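Local coordinates for alpha-L-arabinosidase (Xanthomonas axonopodis pv. citri, PDB 6D25), which probably removes L-arabinofuranosyl side groups from arabinoxylans, including internally di-substituted ones, as a GH51 arabinofuranosidase, at residues Q232-D244 and S257-T269. Numbering follows the deposited sequence.
Sequences QKILKIAPGPSDD and SKFMDGLSMHYYT
Strands 235-238 and 262-269 pair in parallel as neighbours in the eight-stranded barrel of the GH51 catalytic domain, joined by helix 246-256 in a right-handed beta-alpha-beta crossover. Ile237 faces Gly262 and Ala238 faces Leu263; Ala238 N donates to Gly262 O, and Ser264 N reaches Ala238 O (2.9 Å). At the entry to the pair, Asp261 grips the backbone of Lys236 from both ends of the residue. Its OD2 takes Lys236 N through the anti lone pair in a nearly straight bond (2.8 Å, 170°), while Lys236 O accepts from the backbone N of both Asp261 and Gly262. With CG lying beside its own backbone N (chi1 -58°), the carboxylate crosses the Leu235 side chain at about a right angle, with Leu235 CD2 3.6 Å from Asp261 CG. A water links Asp261 OD2 to Lys233 NZ and also donates to Ile234 O. Past Ala238 the register slips by one residue: Ser264 OG accepts from Gly240 N (3.1 Å), and backbone pairing resumes when His266 N donates to Pro241 O (3.0 Å) and Asp243 N to His266 O (2.8 Å). There Asp243 OD1 meets the edge of the Tyr267 ring at CD1 (3.3 Å), its carboxylate nearly perpendicular to the ring. Helix 246-256 covers Pro241, Met260 and Leu263, helix 285-312 packs on Tyr267, and strands 196-199 and 319-325 continue the barrel beyond 235-238 and 262-269 respectively.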
loop_
_atom_site.group_PDB
_atom_site.type_symbol
_atom_site.label_atom_id
_atom_site.label_comp_id
_atom_site.label_asym_id
_atom_site.label_seq_id
_atom_site.Cartn_x
_atom_site.Cartn_y
_atom_site.Cartn_z
ATOM N N GLN A 232 27.178 -4.895 8.791
ATOM C CA GLN A 232 27.149 -3.430 8.783
ATOM C C GLN A 232 25.762 -2.949 9.236
ATOM O O GLN A 232 24.764 -3.660 9.086
ATOM C CB GLN A 232 27.451 -2.841 7.398
ATOM C CG GLN A 232 26.443 -3.197 6.317
ATOM C CD GLN A 232 26.739 -2.508 5.008
ATOM O OE1 GLN A 232 26.462 -1.290 4.876
ATOM N NE2 GLN A 232 27.318 -3.270 4.059
ATOM N N LYS A 233 25.735 -1.743 9.733
ATOM C CA LYS A 233 24.482 -1.113 10.197
ATOM C C LYS A 233 23.991 -0.095 9.157
ATOM O O LYS A 233 24.720 0.835 8.783
ATOM C CB LYS A 233 24.766 -0.462 11.549
ATOM C CG LYS A 233 23.643 0.402 12.080
ATOM C CD LYS A 233 22.434 -0.355 12.545
ATOM C CE LYS A 233 21.702 0.423 13.638
ATOM N NZ LYS A 233 20.312 -0.041 13.753
ATOM N N ILE A 234 22.764 -0.287 8.698
ATOM C CA ILE A 234 22.063 0.649 7.792
ATOM C C ILE A 234 21.141 1.541 8.642
ATOM O O ILE A 234 20.144 1.066 9.172
ATOM C CB ILE A 234 21.271 -0.108 6.725
ATOM C CG1 ILE A 234 22.167 -1.093 5.962
ATOM C CG2 ILE A 234 20.596 0.870 5.764
ATOM C CD1 ILE A 234 21.434 -1.974 4.962
ATOM N N LEU A 235 21.464 2.825 8.746
ATOM C CA LEU A 235 20.628 3.757 9.501
ATOM C C LEU A 235 19.449 4.183 8.642
ATOM O O LEU A 235 19.612 4.421 7.444
ATOM C CB LEU A 235 21.490 4.965 9.922
ATOM C CG LEU A 235 22.653 4.648 10.866
ATOM C CD1 LEU A 235 23.512 5.875 11.027
ATOM C CD2 LEU A 235 22.183 4.148 12.218
ATOM N N LYS A 236 18.293 4.339 9.260
ATOM C CA LYS A 236 17.070 4.643 8.511
ATOM C C LYS A 236 16.607 6.068 8.796
ATOM O O LYS A 236 16.432 6.438 9.959
ATOM C CB LYS A 236 15.972 3.657 8.907
ATOM C CG LYS A 236 16.279 2.205 8.524
ATOM C CD LYS A 236 15.501 1.236 9.366
ATOM C CE LYS A 236 15.673 -0.185 8.906
ATOM N NZ LYS A 236 14.851 -1.101 9.734
ATOM N N ILE A 237 16.413 6.821 7.745
ATOM C CA ILE A 237 15.947 8.192 7.828
ATOM C C ILE A 237 14.469 8.246 7.425
ATOM O O ILE A 237 14.116 7.896 6.297
ATOM C CB ILE A 237 16.765 9.119 6.918
ATOM C CG1 ILE A 237 18.280 8.910 7.048
ATOM C CG2 ILE A 237 16.326 10.591 7.151
ATOM C CD1 ILE A 237 18.777 9.000 8.399
ATOM N N ALA A 238 13.624 8.675 8.349
ATOM C CA ALA A 238 12.200 8.838 8.115
ATOM C C ALA A 238 11.892 10.156 7.398
ATOM O O ALA A 238 12.547 11.168 7.613
ATOM C CB ALA A 238 11.469 8.756 9.428
ATOM N N PRO A 239 10.837 10.148 6.594
ATOM C CA PRO A 239 10.359 11.295 5.808
ATOM C C PRO A 239 9.707 12.328 6.748
ATOM O O PRO A 239 8.765 12.033 7.455
ATOM C CB PRO A 239 9.381 10.635 4.825
ATOM C CG PRO A 239 8.818 9.505 5.583
ATOM C CD PRO A 239 10.002 8.968 6.343
ATOM N N GLY A 240 10.322 13.490 6.834
ATOM C CA GLY A 240 9.919 14.519 7.784
ATOM C C GLY A 240 9.289 15.726 7.094
ATOM O O GLY A 240 8.850 15.652 5.952
ATOM N N PRO A 241 9.180 16.857 7.822
ATOM C CA PRO A 241 8.420 18.003 7.414
ATOM C C PRO A 241 9.089 18.851 6.314
ATOM O O PRO A 241 10.321 18.875 6.160
ATOM C CB PRO A 241 8.352 18.844 8.672
ATOM C CG PRO A 241 9.645 18.540 9.369
ATOM C CD PRO A 241 9.824 17.052 9.111
ATOM N N SER A 242 8.245 19.550 5.586
ATOM C CA SER A 242 8.630 20.701 4.813
ATOM C C SER A 242 8.415 21.974 5.641
ATOM O O SER A 242 7.362 22.109 6.247
ATOM C CB SER A 242 7.778 20.832 3.579
ATOM O OG SER A 242 8.255 21.906 2.775
ATOM N N ASP A 243 9.379 22.901 5.645
ATOM C CA ASP A 243 9.161 24.234 6.182
ATOM C C ASP A 243 8.659 24.117 7.625
ATOM O O ASP A 243 9.255 23.401 8.412
ATOM C CB ASP A 243 8.216 25.074 5.314
ATOM C CG ASP A 243 8.649 25.248 3.872
ATOM O OD1 ASP A 243 9.847 25.053 3.599
ATOM O OD2 ASP A 243 7.777 25.598 3.010
ATOM N N ASP A 244 7.589 24.815 7.964
ATOM C CA ASP A 244 7.109 24.921 9.332
ATOM C C ASP A 244 5.925 23.956 9.558
ATOM O O ASP A 244 4.983 24.287 10.298
ATOM C CB ASP A 244 6.706 26.366 9.658
ATOM C CG ASP A 244 5.634 26.921 8.732
ATOM O OD1 ASP A 244 5.366 26.304 7.699
ATOM O OD2 ASP A 244 5.094 27.975 9.044
ATOM N N SER A 257 8.988 7.320 16.318
ATOM C CA SER A 257 10.353 7.685 16.722
ATOM C C SER A 257 11.217 6.456 17.036
ATOM O O SER A 257 12.451 6.499 16.817
ATOM C CB SER A 257 10.374 8.649 17.903
ATOM O OG SER A 257 9.799 8.036 19.042
ATOM N N LYS A 258 10.630 5.370 17.520
ATOM C CA LYS A 258 11.436 4.174 17.881
ATOM C C LYS A 258 11.953 3.447 16.637
ATOM O O LYS A 258 12.808 2.617 16.796
ATOM C CB LYS A 258 10.639 3.219 18.754
ATOM C CG LYS A 258 10.489 3.843 20.148
ATOM C CD LYS A 258 9.577 3.141 21.090
ATOM C CE LYS A 258 9.104 4.083 22.185
ATOM N NZ LYS A 258 8.228 3.368 23.140
ATOM N N PHE A 259 11.461 3.773 15.441
ATOM C CA PHE A 259 11.857 3.031 14.248
ATOM C C PHE A 259 12.760 3.842 13.321
ATOM O O PHE A 259 12.978 3.408 12.182
ATOM C CB PHE A 259 10.623 2.573 13.475
ATOM C CG PHE A 259 9.741 1.665 14.271
ATOM C CD1 PHE A 259 10.174 0.376 14.585
ATOM C CD2 PHE A 259 8.543 2.115 14.782
ATOM C CE1 PHE A 259 9.380 -0.458 15.364
ATOM C CE2 PHE A 259 7.734 1.266 15.522
ATOM C CZ PHE A 259 8.164 -0.011 15.838
ATOM N N MET A 260 13.250 5.011 13.755
ATOM C CA MET A 260 14.047 5.832 12.876
ATOM C C MET A 260 15.365 6.187 13.571
ATOM O O MET A 260 15.425 6.267 14.774
ATOM C CB MET A 260 13.288 7.106 12.488
ATOM C CG MET A 260 12.786 7.903 13.668
ATOM S SD MET A 260 11.975 9.448 13.219
ATOM C CE MET A 260 10.284 8.915 12.926
ATOM N N ASP A 261 16.396 6.378 12.766
ATOM C CA ASP A 261 17.710 6.896 13.228
ATOM C C ASP A 261 17.803 8.400 12.945
ATOM O O ASP A 261 18.611 9.121 13.572
ATOM C CB ASP A 261 18.836 6.098 12.562
ATOM C CG ASP A 261 18.694 4.631 12.901
ATOM O OD1 ASP A 261 18.874 4.319 14.080
ATOM O OD2 ASP A 261 18.297 3.803 12.002
ATOM N N GLY A 262 16.969 8.873 12.031
ATOM C CA GLY A 262 16.933 10.280 11.661
ATOM C C GLY A 262 15.571 10.655 11.107
ATOM O O GLY A 262 14.796 9.757 10.651
ATOM N N LEU A 263 15.258 11.943 11.147
ATOM C CA LEU A 263 14.029 12.497 10.595
ATOM C C LEU A 263 14.427 13.634 9.648
ATOM O O LEU A 263 15.116 14.543 10.074
ATOM C CB LEU A 263 13.139 13.028 11.712
ATOM C CG LEU A 263 11.821 13.648 11.237
ATOM C CD1 LEU A 263 10.906 12.583 10.689
ATOM C CD2 LEU A 263 11.120 14.378 12.358
ATOM N N SER A 264 14.025 13.575 8.381
ATOM C CA SER A 264 14.447 14.599 7.430
ATOM C C SER A 264 13.561 15.845 7.546
ATOM O O SER A 264 12.412 15.751 7.855
ATOM C CB SER A 264 14.496 14.076 6.035
ATOM O OG SER A 264 13.200 13.785 5.592
ATOM N N MET A 265 14.136 17.002 7.356
ATOM C CA MET A 265 13.394 18.231 7.176
ATOM C C MET A 265 13.947 18.948 5.939
ATOM O O MET A 265 15.087 18.753 5.588
ATOM C CB MET A 265 13.481 19.137 8.401
ATOM C CG MET A 265 14.829 19.678 8.723
ATOM S SD MET A 265 14.697 21.093 9.942
ATOM C CE MET A 265 14.255 22.435 8.841
ATOM N N HIS A 266 13.105 19.730 5.297
ATOM C CA HIS A 266 13.429 20.408 4.040
ATOM C C HIS A 266 13.061 21.883 4.197
ATOM O O HIS A 266 11.937 22.165 4.637
ATOM C CB HIS A 266 12.639 19.837 2.855
ATOM C CG HIS A 266 12.957 18.414 2.558
ATOM N ND1 HIS A 266 12.244 17.657 1.681
ATOM C CD2 HIS A 266 13.978 17.628 2.939
ATOM C CE1 HIS A 266 12.777 16.466 1.566
ATOM N NE2 HIS A 266 13.833 16.414 2.331
ATOM N N TYR A 267 13.996 22.788 3.826
ATOM C CA TYR A 267 13.667 24.206 3.751
ATOM C C TYR A 267 14.544 24.891 2.704
ATOM O O TYR A 267 15.762 24.993 2.877
ATOM C CB TYR A 267 13.879 24.912 5.092
ATOM C CG TYR A 267 13.613 26.400 5.027
ATOM C CD1 TYR A 267 12.341 26.876 4.745
ATOM C CD2 TYR A 267 14.633 27.329 5.187
ATOM C CE1 TYR A 267 12.075 28.224 4.613
ATOM C CE2 TYR A 267 14.384 28.683 5.055
ATOM C CZ TYR A 267 13.106 29.144 4.776
ATOM O OH TYR A 267 12.878 30.496 4.630
ATOM N N TYR A 268 13.906 25.379 1.650
ATOM C CA TYR A 268 14.548 26.153 0.607
ATOM C C TYR A 268 14.406 27.640 0.894
ATOM O O TYR A 268 13.390 28.120 1.406
ATOM C CB TYR A 268 13.923 25.864 -0.755
ATOM C CG TYR A 268 14.264 24.506 -1.291
ATOM C CD1 TYR A 268 15.483 24.275 -1.899
ATOM C CD2 TYR A 268 13.397 23.438 -1.147
ATOM C CE1 TYR A 268 15.820 23.018 -2.376
ATOM C CE2 TYR A 268 13.744 22.170 -1.599
ATOM C CZ TYR A 268 14.953 21.957 -2.232
ATOM O OH TYR A 268 15.307 20.703 -2.685
ATOM N N THR A 269 15.453 28.354 0.484
ATOM C CA THR A 269 15.482 29.786 0.553
ATOM C C THR A 269 14.989 30.321 -0.798
ATOM O O THR A 269 15.706 30.208 -1.809
ATOM C CB THR A 269 16.900 30.261 0.900
ATOM O OG1 THR A 269 17.272 29.745 2.187
ATOM C CG2 THR A 269 17.033 31.762 0.891
HETATM O O HOH W 1 18.784 1.136 11.607
HETATM O O HOH W 2 18.814 2.011 14.789
HETATM O O HOH W 3 10.922 24.705 1.371
HETATM O O HOH W 4 10.589 27.300 1.484
#